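Local coordinates for deoxyribose-phosphate aldolase (Toxoplasma gondii, PDB 4EIV), which is an aldolase-family protein that folds as a closed eight-stranded parallel beta/alpha barrel, at residues A46-A51 with F273-K277. Residues are numbered along the deposited sequence; the frame is centred on the assembly and turned at random.
Sequences AVCKIA and FNLLK
At the seam where this beta/alpha barrel closes, Phe-273 of helix 273-284, which follows the last strand, meets Val-47 and Ile-50 of helix 41-52, which follows the first. The two segments run in the same general direction, their axes crossing at 28° and 10.3 Å from each other at closest approach, and no hydrogen bond links them; the join is made by apolar side chains. Phe-273 supplies the flat element. With CG anti to the backbone N (chi1 -172°), its ring reaches across to the other helix and is sandwiched. Over one face lies Val-47, whose CG2 methyl makes a CH-pi contact 3.9 Å from the centroid of the Phe-273 ring and only 14° off the normal. The opposite face is covered from within its own helix, one turn on, by the aliphatic part of Lys-277, with CE 3.7 Å above the plane of the Phe-273 ring and over its centre. Ile-50 comes to the rim instead, its CG1 3.8 Å from Phe-273 CE1, so the ring is flanked on both faces and at an edge, which should limit its rotation. The other branch of Ile-50 turns to Leu-276: CG2, anti to the backbone N, packs 3.8 Å from Leu-276 CG. Leu-276 extends further, bringing CD2 within 3.7 Å of Ala-51 N, an amide already bonded to Val-47 O inside its helix. Beneath the helices, Val-47 and Leu-276 both rest on Val-32 of strand 30-34, the first strand of the barrel, and Leu-276 also touches Phe-30; Val-47, Ala-51 and Leu-276 are thus buried on the barrel side. Such packing of the helix after the last strand against the helix after the first, over the first strand, is how the outer helical ring closes in a TIM barrel.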
loop_
_atom_site.group_PDB
_atom_site.type_symbol
_atom_site.label_atom_id
_atom_site.label_comp_id
_atom_site.label_asym_id
_atom_site.label_seq_id
_atom_site.Cartn_x
_atom_site.Cartn_y
_atom_site.Cartn_z
ATOM N N ALA A 46 -2.939 26.292 12.058
ATOM C CA ALA A 46 -3.744 26.177 10.833
ATOM C C ALA A 46 -3.318 24.973 9.991
ATOM O O ALA A 46 -4.140 24.206 9.500
ATOM C CB ALA A 46 -3.665 27.468 10.011
ATOM N N VAL A 47 -2.016 24.799 9.853
ATOM C CA VAL A 47 -1.478 23.682 9.090
ATOM C C VAL A 47 -1.820 22.360 9.777
ATOM O O VAL A 47 -2.256 21.403 9.128
ATOM C CB VAL A 47 0.048 23.837 8.934
ATOM C CG1 VAL A 47 0.670 22.563 8.438
ATOM C CG2 VAL A 47 0.359 25.014 8.016
ATOM N N CYS A 48 -1.618 22.309 11.089
ATOM C CA CYS A 48 -1.877 21.097 11.863
ATOM C C CYS A 48 -3.322 20.631 11.822
ATOM O O CYS A 48 -3.583 19.434 11.800
ATOM C CB CYS A 48 -1.444 21.264 13.321
ATOM S SG CYS A 48 0.337 21.239 13.536
ATOM N N LYS A 49 -4.255 21.575 11.811
ATOM C CA LYS A 49 -5.670 21.233 11.769
ATOM C C LYS A 49 -6.044 20.505 10.485
ATOM O O LYS A 49 -6.783 19.519 10.526
ATOM C CB LYS A 49 -6.511 22.485 11.978
ATOM C CG LYS A 49 -6.471 22.946 13.426
ATOM C CD LYS A 49 -7.044 24.332 13.627
ATOM C CE LYS A 49 -6.835 24.803 15.059
ATOM N NZ LYS A 49 -7.263 26.217 15.269
ATOM N N ILE A 50 -5.522 20.970 9.350
ATOM C CA ILE A 50 -5.792 20.310 8.058
ATOM C C ILE A 50 -5.003 18.982 7.977
ATOM O O ILE A 50 -5.511 17.984 7.484
ATOM C CB ILE A 50 -5.511 21.218 6.850
ATOM C CG1 ILE A 50 -6.341 22.502 6.957
ATOM C CG2 ILE A 50 -5.778 20.466 5.539
ATOM C CD1 ILE A 50 -7.840 22.290 7.063
ATOM N N ALA A 51 -3.784 18.964 8.508
ATOM C CA ALA A 51 -2.990 17.735 8.561
ATOM C C ALA A 51 -3.689 16.618 9.349
ATOM O O ALA A 51 -3.739 15.470 8.910
ATOM C CB ALA A 51 -1.608 18.020 9.199
ATOM N N PHE A 273 1.473 23.518 2.395
ATOM C CA PHE A 273 0.104 23.631 2.864
ATOM C C PHE A 273 -0.897 23.677 1.722
ATOM O O PHE A 273 -1.942 23.036 1.803
ATOM C CB PHE A 273 0.021 24.871 3.774
ATOM C CG PHE A 273 -1.277 25.042 4.517
ATOM C CD1 PHE A 273 -2.024 23.957 4.964
ATOM C CD2 PHE A 273 -1.679 26.316 4.889
ATOM C CE1 PHE A 273 -3.197 24.151 5.680
ATOM C CE2 PHE A 273 -2.841 26.510 5.608
ATOM C CZ PHE A 273 -3.599 25.416 6.008
ATOM N N ASN A 274 -0.608 24.444 0.670
ATOM C CA ASN A 274 -1.518 24.501 -0.474
ATOM C C ASN A 274 -1.689 23.121 -1.134
ATOM O O ASN A 274 -2.815 22.738 -1.476
ATOM C CB ASN A 274 -1.098 25.574 -1.476
ATOM C CG ASN A 274 -1.289 26.985 -0.936
ATOM O OD1 ASN A 274 -2.160 27.234 -0.093
ATOM N ND2 ASN A 274 -0.491 27.921 -1.440
ATOM N N LEU A 275 -0.602 22.351 -1.233
ATOM C CA LEU A 275 -0.711 20.994 -1.793
ATOM C C LEU A 275 -1.569 20.116 -0.881
ATOM O O LEU A 275 -2.418 19.366 -1.351
ATOM C CB LEU A 275 0.663 20.380 -2.069
ATOM C CG LEU A 275 0.719 18.918 -2.548
ATOM C CD1 LEU A 275 -0.101 18.715 -3.831
ATOM C CD2 LEU A 275 2.164 18.551 -2.808
ATOM N N LEU A 276 -1.326 20.181 0.425
ATOM C CA LEU A 276 -2.140 19.435 1.381
ATOM C C LEU A 276 -3.624 19.735 1.197
ATOM O O LEU A 276 -4.458 18.822 1.150
ATOM C CB LEU A 276 -1.707 19.741 2.820
ATOM C CG LEU A 276 -2.588 19.144 3.915
ATOM C CD1 LEU A 276 -2.711 17.613 3.745
ATOM C CD2 LEU A 276 -2.080 19.544 5.290
ATOM N N LYS A 277 -3.967 21.017 1.076
ATOM C CA LYS A 277 -5.355 21.392 0.872
ATOM C C LYS A 277 -5.909 20.878 -0.466
ATOM O O LYS A 277 -7.041 20.441 -0.513
ATOM C CB LYS A 277 -5.544 22.902 1.031
ATOM C CG LYS A 277 -5.372 23.364 2.505
ATOM C CD LYS A 277 -5.577 24.861 2.738
ATOM C CE LYS A 277 -4.407 25.684 2.226
ATOM N NZ LYS A 277 -4.585 27.123 2.553
#